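Local coordinates for amidase, hydantoinase/carbamoylase family (Burkholderia vietnamiensis, PDB 5I4M), which probably hydrolyses N-carbamoyl-L-amino acids as a two-zinc enzyme of the peptidase M20 family, at residues A[103-108]-A[115-120]; A[207-212]-A[377-382]; A[211-216]-A[392-397]; A[215-220]-A[369-374]. All coordinates share one frame; numbering follows the deposited sequence.

Contact 1 (A[103-108]-A[115-120]); sequences SHADSQ and DGIYGV. With ZN (zinc ion), chain C; ZN (zinc ion), chain D; 3PG (3-phosphoglyceric acid), chain E.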
loop_
_atom_site.group_PDB
_atom_site.type_symbol
_atom_site.label_atom_id
_atom_site.label_comp_id
_atom_site.label_asym_id
_atom_site.label_seq_id
_atom_site.Cartn_x
_atom_site.Cartn_y
_atom_site.Cartn_z
ATOM N N SER A 103 -11.581 28.788 5.734
ATOM C CA SER A 103 -11.371 27.373 5.987
ATOM C C SER A 103 -10.549 26.825 4.829
ATOM O O SER A 103 -9.714 27.544 4.269
ATOM C CB SER A 103 -12.726 26.669 6.143
ATOM O OG SER A 103 -12.633 25.417 6.831
ATOM N N HIS A 104 -10.779 25.579 4.442
ATOM C CA HIS A 104 -9.997 24.968 3.380
ATOM C C HIS A 104 -10.898 24.459 2.268
ATOM O O HIS A 104 -12.021 24.009 2.507
ATOM C CB HIS A 104 -9.147 23.810 3.916
ATOM C CG HIS A 104 -9.933 22.752 4.628
ATOM N ND1 HIS A 104 -10.270 21.552 4.038
ATOM C CD2 HIS A 104 -10.431 22.706 5.885
ATOM C CE1 HIS A 104 -10.953 20.818 4.899
ATOM N NE2 HIS A 104 -11.058 21.493 6.029
ATOM N N ALA A 105 -10.385 24.509 1.049
ATOM C CA ALA A 105 -11.103 23.952 -0.085
ATOM C C ALA A 105 -10.612 22.566 -0.483
ATOM O O ALA A 105 -11.287 21.892 -1.267
ATOM C CB ALA A 105 -10.996 24.900 -1.285
ATOM N N ASP A 106 -9.461 22.128 0.029
ATOM C CA ASP A 106 -8.953 20.805 -0.297
ATOM C C ASP A 106 -9.688 19.751 0.523
ATOM O O ASP A 106 -10.285 20.044 1.563
ATOM C CB ASP A 106 -7.437 20.730 -0.058
ATOM C CG ASP A 106 -7.059 20.889 1.407
ATOM O OD1 ASP A 106 -7.230 22.004 1.944
ATOM O OD2 ASP A 106 -6.551 19.910 2.011
ATOM N N SER A 107 -9.650 18.508 0.040
ATOM C CA SER A 107 -10.372 17.424 0.687
ATOM C C SER A 107 -9.492 16.194 0.836
ATOM O O SER A 107 -8.383 16.110 0.305
ATOM C CB SER A 107 -11.635 17.030 -0.097
ATOM O OG SER A 107 -11.297 16.158 -1.165
ATOM N N GLN A 108 -10.031 15.233 1.573
ATOM C CA GLN A 108 -9.497 13.890 1.613
ATOM C C GLN A 108 -9.827 13.162 0.315
ATOM O O GLN A 108 -10.714 13.585 -0.432
ATOM C CB GLN A 108 -10.096 13.141 2.798
ATOM C CG GLN A 108 -9.714 13.739 4.112
ATOM C CD GLN A 108 -8.323 13.301 4.501
ATOM O OE1 GLN A 108 -7.843 12.269 4.029
ATOM N NE2 GLN A 108 -7.661 14.084 5.350
ATOM N N ASP A 115 -16.832 19.296 4.565
ATOM C CA ASP A 115 -15.629 19.522 5.369
ATOM C C ASP A 115 -14.778 20.602 4.714
ATOM O O ASP A 115 -14.435 20.501 3.531
ATOM C CB ASP A 115 -14.868 18.198 5.506
ATOM C CG ASP A 115 -13.549 18.313 6.257
ATOM O OD1 ASP A 115 -13.221 19.380 6.830
ATOM O OD2 ASP A 115 -12.844 17.268 6.301
ATOM N N GLY A 116 -14.505 21.671 5.460
ATOM C CA GLY A 116 -13.729 22.779 4.929
ATOM C C GLY A 116 -14.461 23.719 3.985
ATOM O O GLY A 116 -14.495 24.934 4.207
ATOM N N ILE A 117 -15.031 23.186 2.906
ATOM C CA ILE A 117 -15.590 24.079 1.894
ATOM C C ILE A 117 -16.779 24.863 2.450
ATOM O O ILE A 117 -17.022 26.007 2.046
ATOM C CB ILE A 117 -15.955 23.280 0.620
ATOM C CG1 ILE A 117 -16.467 24.215 -0.488
ATOM C CG2 ILE A 117 -16.985 22.205 0.932
ATOM C CD1 ILE A 117 -15.427 25.209 -0.997
ATOM N N TYR A 118 -17.525 24.287 3.395
ATOM C CA TYR A 118 -18.624 25.024 4.020
ATOM C C TYR A 118 -18.127 26.319 4.661
ATOM O O TYR A 118 -18.742 27.378 4.500
ATOM C CB TYR A 118 -19.310 24.126 5.050
ATOM C CG TYR A 118 -20.375 24.767 5.926
ATOM C CD1 TYR A 118 -21.302 25.677 5.410
ATOM C CD2 TYR A 118 -20.477 24.419 7.269
ATOM C CE1 TYR A 118 -22.280 26.229 6.226
ATOM C CE2 TYR A 118 -21.447 24.970 8.085
ATOM C CZ TYR A 118 -22.350 25.866 7.557
ATOM O OH TYR A 118 -23.311 26.405 8.385
ATOM N N GLY A 119 -16.997 26.264 5.368
ATOM C CA GLY A 119 -16.496 27.475 6.010
ATOM C C GLY A 119 -16.046 28.531 5.016
ATOM O O GLY A 119 -16.208 29.732 5.256
ATOM N N VAL A 120 -15.477 28.102 3.889
ATOM C CA VAL A 120 -15.101 29.049 2.848
ATOM C C VAL A 120 -16.344 29.675 2.236
ATOM O O VAL A 120 -16.462 30.902 2.140
ATOM C CB VAL A 120 -14.235 28.362 1.773
ATOM C CG1 VAL A 120 -13.976 29.325 0.610
ATOM C CG2 VAL A 120 -12.905 27.884 2.378
HETATM ZN ZN ZN C . -11.838 20.623 7.862
HETATM ZN ZN ZN D . -10.930 16.996 6.880
HETATM C C1 3PG E . -7.484 16.624 11.232
HETATM O O1 3PG E . -7.349 15.449 10.847
HETATM O O2 3PG E . -8.058 16.923 12.303
HETATM C C2 3PG E . -6.925 17.713 10.364
HETATM O O3 3PG E . -6.723 18.911 11.136
HETATM C C3 3PG E . -7.918 17.994 9.260
HETATM O O1P 3PG E . -9.122 18.514 9.829
HETATM P P 3PG E . -10.487 18.539 8.926
HETATM O O2P 3PG E . -10.089 19.067 7.568
HETATM O O3P 3PG E . -10.917 17.079 8.882
HETATM O O4P 3PG E . -11.416 19.490 9.701
HETATM O O HOH W 1 -15.465 24.596 7.073
HETATM O O HOH W 2 -13.326 20.442 0.883
HETATM O O HOH W 3 -12.224 16.115 3.314
HETATM O O HOH W 4 -10.727 22.132 8.984
#

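Contact 2 (A[207-212]-A[377-382]); sequences AFELHI and AGHDAC. With ZN (zinc ion), chain C; 3PG (3-phosphoglyceric acid), chain E.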
loop_
_atom_site.group_PDB
_atom_site.type_symbol
_atom_site.label_atom_id
_atom_site.label_comp_id
_atom_site.label_asym_id
_atom_site.label_seq_id
_atom_site.Cartn_x
_atom_site.Cartn_y
_atom_site.Cartn_z
ATOM N N ALA A 207 -10.920 36.316 14.452
ATOM C CA ALA A 207 -11.076 35.267 13.453
ATOM C C ALA A 207 -12.155 34.298 13.910
ATOM O O ALA A 207 -12.268 34.002 15.102
ATOM C CB ALA A 207 -9.759 34.520 13.219
ATOM N N PHE A 208 -12.977 33.840 12.963
ATOM C CA PHE A 208 -13.992 32.829 13.219
ATOM C C PHE A 208 -13.949 31.825 12.078
ATOM O O PHE A 208 -13.834 32.220 10.919
ATOM C CB PHE A 208 -15.411 33.421 13.293
ATOM C CG PHE A 208 -15.618 34.402 14.407
ATOM C CD1 PHE A 208 -16.052 33.974 15.651
ATOM C CD2 PHE A 208 -15.401 35.755 14.204
ATOM C CE1 PHE A 208 -16.245 34.879 16.685
ATOM C CE2 PHE A 208 -15.600 36.665 15.218
ATOM C CZ PHE A 208 -16.024 36.227 16.468
ATOM N N GLU A 209 -14.054 30.537 12.395
ATOM C CA GLU A 209 -14.186 29.512 11.367
ATOM C C GLU A 209 -15.465 28.714 11.599
ATOM O O GLU A 209 -15.717 28.218 12.702
ATOM C CB GLU A 209 -12.967 28.580 11.335
ATOM C CG GLU A 209 -13.104 27.428 10.309
ATOM C CD GLU A 209 -11.799 26.693 10.068
ATOM O OE1 GLU A 209 -10.797 27.062 10.708
ATOM O OE2 GLU A 209 -11.763 25.766 9.220
ATOM N N LEU A 210 -16.263 28.600 10.552
ATOM C CA LEU A 210 -17.483 27.807 10.534
ATOM C C LEU A 210 -17.167 26.432 9.943
ATOM O O LEU A 210 -16.502 26.339 8.904
ATOM C CB LEU A 210 -18.543 28.544 9.702
ATOM C CG LEU A 210 -19.815 27.808 9.294
ATOM C CD1 LEU A 210 -20.637 27.457 10.512
ATOM C CD2 LEU A 210 -20.612 28.697 8.324
ATOM N N HIS A 211 -17.614 25.365 10.607
ATOM C CA HIS A 211 -17.244 24.015 10.175
ATOM C C HIS A 211 -18.311 23.025 10.621
ATOM O O HIS A 211 -19.002 23.253 11.614
ATOM C CB HIS A 211 -15.892 23.616 10.775
ATOM C CG HIS A 211 -15.133 22.608 9.969
ATOM N ND1 HIS A 211 -15.478 21.272 9.927
ATOM C CD2 HIS A 211 -14.023 22.737 9.202
ATOM C CE1 HIS A 211 -14.612 20.623 9.161
ATOM N NE2 HIS A 211 -13.723 21.490 8.708
ATOM N N ILE A 212 -18.447 21.913 9.891
ATOM C CA ILE A 212 -19.306 20.852 10.402
ATOM C C ILE A 212 -18.595 20.174 11.568
ATOM O O ILE A 212 -17.357 20.146 11.641
ATOM C CB ILE A 212 -19.685 19.824 9.317
ATOM C CG1 ILE A 212 -18.430 19.226 8.680
ATOM C CG2 ILE A 212 -20.590 20.459 8.259
ATOM C CD1 ILE A 212 -18.680 17.870 8.049
ATOM N N ALA A 377 -11.444 17.538 15.605
ATOM C CA ALA A 377 -10.515 17.702 14.497
ATOM C C ALA A 377 -9.678 18.959 14.697
ATOM O O ALA A 377 -9.985 19.817 15.531
ATOM C CB ALA A 377 -11.261 17.790 13.163
ATOM N N GLY A 378 -8.600 19.046 13.929
ATOM C CA GLY A 378 -7.850 20.276 13.824
ATOM C C GLY A 378 -8.422 21.157 12.727
ATOM O O GLY A 378 -9.014 20.677 11.761
ATOM N N HIS A 379 -8.246 22.464 12.898
ATOM C CA HIS A 379 -8.698 23.443 11.926
ATOM C C HIS A 379 -7.670 24.552 11.849
ATOM O O HIS A 379 -6.903 24.767 12.784
ATOM C CB HIS A 379 -10.060 24.016 12.311
ATOM C CG HIS A 379 -11.067 22.962 12.608
ATOM N ND1 HIS A 379 -11.728 22.275 11.613
ATOM C CD2 HIS A 379 -11.492 22.439 13.781
ATOM C CE1 HIS A 379 -12.535 21.385 12.166
ATOM N NE2 HIS A 379 -12.417 21.470 13.479
ATOM N N ASP A 380 -7.667 25.263 10.723
ATOM C CA ASP A 380 -6.796 26.425 10.622
ATOM C C ASP A 380 -7.033 27.394 11.772
ATOM O O ASP A 380 -6.085 28.018 12.257
ATOM C CB ASP A 380 -6.994 27.099 9.269
ATOM C CG ASP A 380 -6.618 26.181 8.119
ATOM O OD1 ASP A 380 -5.425 25.840 8.018
ATOM O OD2 ASP A 380 -7.505 25.796 7.315
ATOM N N ALA A 381 -8.278 27.483 12.260
ATOM C CA ALA A 381 -8.576 28.329 13.410
ATOM C C ALA A 381 -7.726 27.977 14.635
ATOM O O ALA A 381 -7.460 28.852 15.467
ATOM C CB ALA A 381 -10.060 28.226 13.761
ATOM N N CYS A 382 -7.305 26.713 14.781
ATOM C CA CYS A 382 -6.478 26.357 15.940
ATOM C C CYS A 382 -5.157 27.107 15.929
ATOM O O CYS A 382 -4.635 27.480 16.989
ATOM C CB CYS A 382 -6.220 24.850 15.987
ATOM S SG CYS A 382 -7.744 23.863 16.064
HETATM ZN ZN ZN C . -11.838 20.623 7.862
HETATM C C1 3PG E . -7.484 16.624 11.232
HETATM O O1 3PG E . -7.349 15.449 10.847
HETATM O O2 3PG E . -8.058 16.923 12.303
HETATM C C2 3PG E . -6.925 17.713 10.364
HETATM O O3 3PG E . -6.723 18.911 11.136
HETATM C C3 3PG E . -7.918 17.994 9.260
HETATM O O1P 3PG E . -9.122 18.514 9.829
HETATM P P 3PG E . -10.487 18.539 8.926
HETATM O O2P 3PG E . -10.089 19.067 7.568
HETATM O O3P 3PG E . -10.917 17.079 8.882
HETATM O O4P 3PG E . -11.416 19.490 9.701
HETATM O O HOH W 5 -9.536 24.648 8.749
HETATM O O HOH W 4 -10.727 22.132 8.984
#

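Contact 3 (A[211-216]-A[392-397]); sequences HIEQGP and MVFVPC. With ZN (zinc ion), chain C; 3PG (3-phosphoglyceric acid), chain E.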
loop_
_atom_site.group_PDB
_atom_site.type_symbol
_atom_site.label_atom_id
_atom_site.label_comp_id
_atom_site.label_asym_id
_atom_site.label_seq_id
_atom_site.Cartn_x
_atom_site.Cartn_y
_atom_site.Cartn_z
ATOM N N HIS A 211 -17.614 25.365 10.607
ATOM C CA HIS A 211 -17.244 24.015 10.175
ATOM C C HIS A 211 -18.311 23.025 10.621
ATOM O O HIS A 211 -19.002 23.253 11.614
ATOM C CB HIS A 211 -15.892 23.616 10.775
ATOM C CG HIS A 211 -15.133 22.608 9.969
ATOM N ND1 HIS A 211 -15.478 21.272 9.927
ATOM C CD2 HIS A 211 -14.023 22.737 9.202
ATOM C CE1 HIS A 211 -14.612 20.623 9.161
ATOM N NE2 HIS A 211 -13.723 21.490 8.708
ATOM N N ILE A 212 -18.447 21.913 9.891
ATOM C CA ILE A 212 -19.306 20.852 10.402
ATOM C C ILE A 212 -18.595 20.174 11.568
ATOM O O ILE A 212 -17.357 20.146 11.641
ATOM C CB ILE A 212 -19.685 19.824 9.317
ATOM C CG1 ILE A 212 -18.430 19.226 8.680
ATOM C CG2 ILE A 212 -20.590 20.459 8.259
ATOM C CD1 ILE A 212 -18.680 17.870 8.049
ATOM N N GLU A 213 -19.384 19.606 12.483
ATOM C CA GLU A 213 -18.813 19.023 13.697
ATOM C C GLU A 213 -17.828 17.892 13.393
ATOM O O GLU A 213 -16.793 17.762 14.065
ATOM C CB GLU A 213 -19.925 18.504 14.602
ATOM C CG GLU A 213 -19.365 17.869 15.873
ATOM C CD GLU A 213 -20.405 17.079 16.637
ATOM O OE1 GLU A 213 -20.021 16.153 17.373
ATOM O OE2 GLU A 213 -21.601 17.373 16.487
ATOM N N GLN A 214 -18.157 17.041 12.417
ATOM C CA GLN A 214 -17.413 15.833 12.070
ATOM C C GLN A 214 -17.530 14.756 13.141
ATOM O O GLN A 214 -16.750 13.797 13.151
ATOM C CB GLN A 214 -15.940 16.144 11.779
ATOM C CG GLN A 214 -15.790 17.181 10.676
ATOM C CD GLN A 214 -14.348 17.516 10.405
ATOM O OE1 GLN A 214 -13.701 18.167 11.220
ATOM N NE2 GLN A 214 -13.835 17.081 9.253
ATOM N N GLY A 215 -18.499 14.906 14.037
ATOM C CA GLY A 215 -18.842 13.900 15.015
ATOM C C GLY A 215 -20.333 13.945 15.289
ATOM O O GLY A 215 -21.050 14.803 14.763
ATOM N N PRO A 216 -20.824 13.051 16.148
ATOM C CA PRO A 216 -22.268 12.796 16.242
ATOM C C PRO A 216 -23.025 13.598 17.288
ATOM O O PRO A 216 -24.247 13.431 17.379
ATOM C CB PRO A 216 -22.295 11.310 16.607
ATOM C CG PRO A 216 -21.107 11.181 17.538
ATOM C CD PRO A 216 -20.036 12.053 16.896
ATOM N N MET A 392 -14.770 29.208 16.954
ATOM C CA MET A 392 -15.382 28.497 15.839
ATOM C C MET A 392 -16.879 28.323 16.050
ATOM O O MET A 392 -17.392 28.390 17.169
ATOM C CB MET A 392 -14.745 27.118 15.629
ATOM C CG MET A 392 -13.255 27.167 15.318
ATOM S SD MET A 392 -12.655 25.513 14.888
ATOM C CE MET A 392 -13.448 25.304 13.281
ATOM N N VAL A 393 -17.563 28.082 14.933
ATOM C CA VAL A 393 -18.989 27.777 14.887
ATOM C C VAL A 393 -19.125 26.389 14.285
ATOM O O VAL A 393 -18.627 26.150 13.183
ATOM C CB VAL A 393 -19.761 28.792 14.035
ATOM C CG1 VAL A 393 -21.262 28.463 14.041
ATOM C CG2 VAL A 393 -19.495 30.213 14.497
ATOM N N PHE A 394 -19.773 25.474 15.008
ATOM C CA PHE A 394 -20.087 24.148 14.490
ATOM C C PHE A 394 -21.565 24.057 14.133
ATOM O O PHE A 394 -22.414 24.684 14.772
ATOM C CB PHE A 394 -19.785 23.035 15.501
ATOM C CG PHE A 394 -18.348 22.529 15.495
ATOM C CD1 PHE A 394 -17.381 23.078 14.659
ATOM C CD2 PHE A 394 -17.983 21.491 16.340
ATOM C CE1 PHE A 394 -16.079 22.598 14.673
ATOM C CE2 PHE A 394 -16.686 21.007 16.360
ATOM C CZ PHE A 394 -15.731 21.562 15.522
ATOM N N VAL A 395 -21.859 23.259 13.116
ATOM C CA VAL A 395 -23.200 22.729 12.872
ATOM C C VAL A 395 -23.074 21.213 12.866
ATOM O O VAL A 395 -21.953 20.682 12.787
ATOM C CB VAL A 395 -23.800 23.259 11.547
ATOM C CG1 VAL A 395 -23.760 24.778 11.512
ATOM C CG2 VAL A 395 -23.099 22.632 10.335
ATOM N N PRO A 396 -24.188 20.478 12.975
ATOM C CA PRO A 396 -24.107 19.011 13.004
ATOM C C PRO A 396 -23.760 18.457 11.635
ATOM O O PRO A 396 -23.742 19.169 10.633
ATOM C CB PRO A 396 -25.516 18.566 13.427
ATOM C CG PRO A 396 -26.218 19.808 13.899
ATOM C CD PRO A 396 -25.572 20.946 13.166
ATOM N N CYS A 397 -23.493 17.151 11.598
ATOM C CA CYS A 397 -23.471 16.427 10.335
ATOM C C CYS A 397 -24.151 15.079 10.528
ATOM O O CYS A 397 -24.199 14.547 11.638
ATOM C CB CYS A 397 -22.054 16.241 9.777
ATOM S SG CYS A 397 -20.879 15.486 10.917
HETATM ZN ZN ZN C . -11.838 20.623 7.862
HETATM C C1 3PG E . -7.484 16.624 11.232
HETATM O O1 3PG E . -7.349 15.449 10.847
HETATM O O2 3PG E . -8.058 16.923 12.303
HETATM C C2 3PG E . -6.925 17.713 10.364
HETATM O O3 3PG E . -6.723 18.911 11.136
HETATM C C3 3PG E . -7.918 17.994 9.260
HETATM O O1P 3PG E . -9.122 18.514 9.829
HETATM P P 3PG E . -10.487 18.539 8.926
HETATM O O2P 3PG E . -10.089 19.067 7.568
HETATM O O3P 3PG E . -10.917 17.079 8.882
HETATM O O4P 3PG E . -11.416 19.490 9.701
HETATM O O HOH W 6 -23.454 15.983 14.680
HETATM O O HOH W 4 -10.727 22.132 8.984
#

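Contact 4 (A[215-220]-A[369-374]); sequences GPILEA and SHRDIV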
loop_
_atom_site.group_PDB
_atom_site.type_symbol
_atom_site.label_atom_id
_atom_site.label_comp_id
_atom_site.label_asym_id
_atom_site.label_seq_id
_atom_site.Cartn_x
_atom_site.Cartn_y
_atom_site.Cartn_z
ATOM N N GLY A 215 -18.499 14.906 14.037
ATOM C CA GLY A 215 -18.842 13.900 15.015
ATOM C C GLY A 215 -20.333 13.945 15.289
ATOM O O GLY A 215 -21.050 14.803 14.763
ATOM N N PRO A 216 -20.824 13.051 16.148
ATOM C CA PRO A 216 -22.268 12.796 16.242
ATOM C C PRO A 216 -23.025 13.598 17.288
ATOM O O PRO A 216 -24.247 13.431 17.379
ATOM C CB PRO A 216 -22.295 11.310 16.607
ATOM C CG PRO A 216 -21.107 11.181 17.538
ATOM C CD PRO A 216 -20.036 12.053 16.896
ATOM N N ILE A 217 -22.347 14.452 18.062
ATOM C CA ILE A 217 -22.924 14.991 19.297
ATOM C C ILE A 217 -24.068 15.949 19.003
ATOM O O ILE A 217 -25.158 15.825 19.572
ATOM C CB ILE A 217 -21.830 15.673 20.139
ATOM C CG1 ILE A 217 -20.818 14.627 20.624
ATOM C CG2 ILE A 217 -22.434 16.432 21.310
ATOM C CD1 ILE A 217 -19.575 15.238 21.257
ATOM N N LEU A 218 -23.827 16.959 18.164
ATOM C CA LEU A 218 -24.861 17.962 17.944
ATOM C C LEU A 218 -26.121 17.335 17.363
ATOM O O LEU A 218 -27.235 17.657 17.791
ATOM C CB LEU A 218 -24.347 19.073 17.032
ATOM C CG LEU A 218 -23.202 19.906 17.595
ATOM C CD1 LEU A 218 -22.716 20.919 16.541
ATOM C CD2 LEU A 218 -23.652 20.610 18.881
ATOM N N GLU A 219 -25.969 16.434 16.386
ATOM C CA GLU A 219 -27.151 15.766 15.842
ATOM C C GLU A 219 -27.822 14.894 16.894
ATOM O O GLU A 219 -29.051 14.902 17.017
ATOM C CB GLU A 219 -26.791 14.922 14.617
ATOM C CG GLU A 219 -27.990 14.128 14.080
ATOM C CD GLU A 219 -27.599 13.120 13.013
ATOM O OE1 GLU A 219 -28.217 13.134 11.931
ATOM O OE2 GLU A 219 -26.673 12.313 13.258
ATOM N N ALA A 220 -27.036 14.127 17.654
ATOM C CA ALA A 220 -27.636 13.214 18.624
ATOM C C ALA A 220 -28.352 13.969 19.736
ATOM O O ALA A 220 -29.317 13.453 20.315
ATOM C CB ALA A 220 -26.573 12.277 19.200
ATOM N N SER A 369 -30.990 26.341 18.974
ATOM C CA SER A 369 -30.486 25.523 20.070
ATOM C C SER A 369 -28.973 25.364 19.945
ATOM O O SER A 369 -28.433 25.291 18.835
ATOM C CB SER A 369 -31.158 24.153 20.062
ATOM O OG SER A 369 -30.915 23.481 18.834
ATOM N N HIS A 370 -28.280 25.325 21.087
ATOM C CA HIS A 370 -26.824 25.237 21.027
ATOM C C HIS A 370 -26.279 24.573 22.284
ATOM O O HIS A 370 -26.965 24.465 23.305
ATOM C CB HIS A 370 -26.180 26.622 20.835
ATOM C CG HIS A 370 -26.565 27.623 21.881
ATOM N ND1 HIS A 370 -25.889 27.755 23.075
ATOM C CD2 HIS A 370 -27.559 28.544 21.908
ATOM C CE1 HIS A 370 -26.448 28.715 23.791
ATOM N NE2 HIS A 370 -27.465 29.209 23.106
ATOM N N ARG A 371 -25.036 24.108 22.184
ATOM C CA ARG A 371 -24.279 23.675 23.352
ATOM C C ARG A 371 -22.802 23.961 23.123
ATOM O O ARG A 371 -22.335 24.059 21.986
ATOM C CB ARG A 371 -24.477 22.186 23.654
ATOM C CG ARG A 371 -24.075 21.264 22.505
ATOM C CD ARG A 371 -23.768 19.872 23.018
ATOM N NE ARG A 371 -22.437 19.812 23.609
ATOM C CZ ARG A 371 -21.969 18.786 24.311
ATOM N NH1 ARG A 371 -22.726 17.725 24.535
ATOM N NH2 ARG A 371 -20.735 18.823 24.792
ATOM N N ASP A 372 -22.072 24.098 24.223
ATOM C CA ASP A 372 -20.620 24.199 24.146
ATOM C C ASP A 372 -20.041 22.877 23.656
ATOM O O ASP A 372 -20.535 21.802 24.000
ATOM C CB ASP A 372 -20.029 24.532 25.519
ATOM C CG ASP A 372 -20.341 25.937 25.975
ATOM O OD1 ASP A 372 -20.909 26.717 25.187
ATOM O OD2 ASP A 372 -19.998 26.268 27.135
ATOM N N ILE A 373 -18.964 22.949 22.869
ATOM C CA ILE A 373 -18.390 21.729 22.317
ATOM C C ILE A 373 -16.891 21.902 22.082
ATOM O O ILE A 373 -16.392 23.011 21.859
ATOM C CB ILE A 373 -19.130 21.323 21.021
ATOM C CG1 ILE A 373 -18.751 19.900 20.609
ATOM C CG2 ILE A 373 -18.863 22.344 19.925
ATOM C CD1 ILE A 373 -19.785 19.221 19.696
ATOM N N VAL A 374 -16.170 20.781 22.153
ATOM C CA VAL A 374 -14.733 20.726 21.910
ATOM C C VAL A 374 -14.505 20.115 20.534
ATOM O O VAL A 374 -15.042 19.044 20.222
ATOM C CB VAL A 374 -14.018 19.911 23.003
ATOM C CG1 VAL A 374 -12.505 19.814 22.714
ATOM C CG2 VAL A 374 -14.273 20.534 24.374
#

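Contact 1 (A[103-108]-A[115-120])
His-104 and Asp-115 meet at a zinc ion, with His-104 NE2 2.2 Å from the metal of chain C and Asp-115 OD1 2.1 Å from it. The other carboxylate oxygen, Asp-115 OD2, binds the second zinc ion (chain D) at 2.0 Å, which makes this aspartate the bridge between the two metals. 3-Phosphoglyceric acid adds its phosphate oxygen O2P, which binds both ions, and a water also binds the first. His-211 is a further ligand of the first zinc, while Glu-150 and His-403 serve the second.

Behind the metal, the imidazole of His-104 is fixed in rotation by ND1, which donates in the ring plane to Asp-106 O at 2.9 Å. One ring face lies against Gly-116, whose CA stands 3.3 Å from the ring centroid in a CH-pi contact. That residue is also the N-cap of helix 117-132. Further along, Val-120 CG2 packs 3.6 Å from Ser-103 C, and a water joins Ser-103 OG to Gly-119 N. Ser-103 OG itself is held by Glu-209.

With NE2 on zinc and ND1 on a carbonyl, both ring nitrogens are committed. The shared carboxylate probably offsets part of the charge of the two cations.

Contact 2 (A[207-212]-A[377-382])
His-379 sets the edge of its ring against a face of His-211 in an edge-to-face pair, the centroids 4.3 Å apart and the planes at 59°. His-379 CE1 sits over the centre of the His-211 ring, and ND1 comes 3.4 Å from His-211 CD2. His-211 is anchored from two ends: NE2 binds the zinc ion of chain C, and ND1 donates 2.8 Å to Ile-212 O, in the carbonyl plane on a lone pair. His-379 ND1 lies 2.8 Å from the zinc-bound water, while Gly-378 N donates to 3-phosphoglyceric acid O2 at 2.7 Å with an angle of 168°.

Glu-209 provides the second link. Its chain is extended, with CG anti to the backbone N (chi1 177°), and this carries the carboxylate to the start of helix 380-384. There Ala-381 N donates to Glu-209 OE1 at 3.0 Å, meeting the oxygen nearly along its C-O axis. The other oxygen, OE2, accepts from Ser-103 and from a water that also bonds Asp-380 N and OD2; Asp-380 OD1 is hydrogen-bonded to Ser-161 OG. The same carboxylate passes His-379 CB at 3.5 Å from OE1.

The helix-start N-H, the hydroxyl and the water probably favour the anion of this buried carboxylate, while the nearby carboxylate of Asp-380 would oppose it. The charge of Glu-209 may add negative potential beside the zinc-bound water and His-379.

Contact 3 (A[211-216]-A[392-397])
His-211 and Phe-394 form one parallel beta bridge and Ile-212 and Val-395 the next, joining the ends of strands 206-212 and 390-395. Three backbone bonds cross between the strands: His-211 N gives to Val-393 O (2.9 Å), Val-395 N to His-211 O (3.2 Å), and Glu-213 N to Val-395 O (2.8 Å). Beyond them, a water accepts from Cys-397 N and lies 2.7 Å from Gly-215 O. Pro-396 O is buried without a polar partner.

The carboxylate of Glu-213 accepts from Ile-217 N (OE1) and Leu-218 N (OE2) at the start of the next helix. Glu-213 CA lies over one face of Phe-394, 4.0 Å from the centroid in a CH-pi contact, while Phe-394 CE1 reaches His-211 CB. On the other side of the sheet Ile-212 CG2 meets Val-395 CG2, 3.9 Å apart.

Gln-214 starts away from strand 390-395, CG anti to its carbonyl carbon (chi1 -56°); NE2 donates 2.9 Å to O3P of 3-phosphoglyceric acid and is also hydrogen-bonded to Ser-402 OG.

His-211 binds zinc from the end of a parallel-paired strand; zinc ligands at strand ends and in following loops fit the M20 catalytic domain.

Contact 4 (A[215-220]-A[369-374])
Ile-217 and Leu-218, on the short helix 217-220, rest on Arg-371 and Ile-373, two side chains from the same side of strand 370-375. Ile-217 has the most surface buried here. Its CG2 methyl lies over one face of the Arg-371 guanidinium, 3.5 Å from NH1 and 3.8 Å from CZ, the two side chains crossing at about a right angle. Its CB touches Ile-373 CD1 at 4.1 Å.

Leu-218, the more buried of the two helix residues, packs beside it. One methyl, CD2, meets the aliphatic part of Arg-371 at CG, 3.7 Å away, and Leu-218 CG lies 4.1 Å from Ile-373 CD1. That terminal methyl of Ile-373 is therefore shared by both helix residues. Phe-394 of strand 390-395 packs on both Leu-218 and Ile-373.

Arg-371 places its CG between the backbone N and the carbonyl carbon (chi1 59°) and bends at chi3, which brings the head round to the carbonyl of the next residue. NE then donates 2.8 Å to Asp-372 O, which lies 11° out of the guanidinium plane, and NH2 adds a weak bond to the same oxygen. NH1 forms a salt bridge with Glu-221, just beyond the helix.

The contact rests on van der Waals packing, partly against a charged flat group. A methyl covers one guanidinium face while the salt bridge with Glu-221 probably balances the charge.

Overall arrangement
Contacts 1, 2 and 3 surround one dizinc site, and contact 4 lies outside it. The first three each touch the zinc ion of chain C and the bound 3-phosphoglyceric acid; contact 2 has its centre about 10 Å from those of contacts 1 and 3. Tyr-118 CZ of contact 1 packs 3.4 Å from Leu-210 CD2 of contact 2, and His-379 CG of contact 2 lies 3.4 Å from Met-392 CE of contact 3. Strand 206-212 serves both 2 and 3. Contact 4, centred about 7 Å from contact 3, adjoins it where Leu-218 CD1 packs on Val-395 C (3.7 Å), yet the Leu-218 side chain remains about 14 Å from a zinc. His-247 and Asn-296 of the second subunit also hydrogen-bond the ligand.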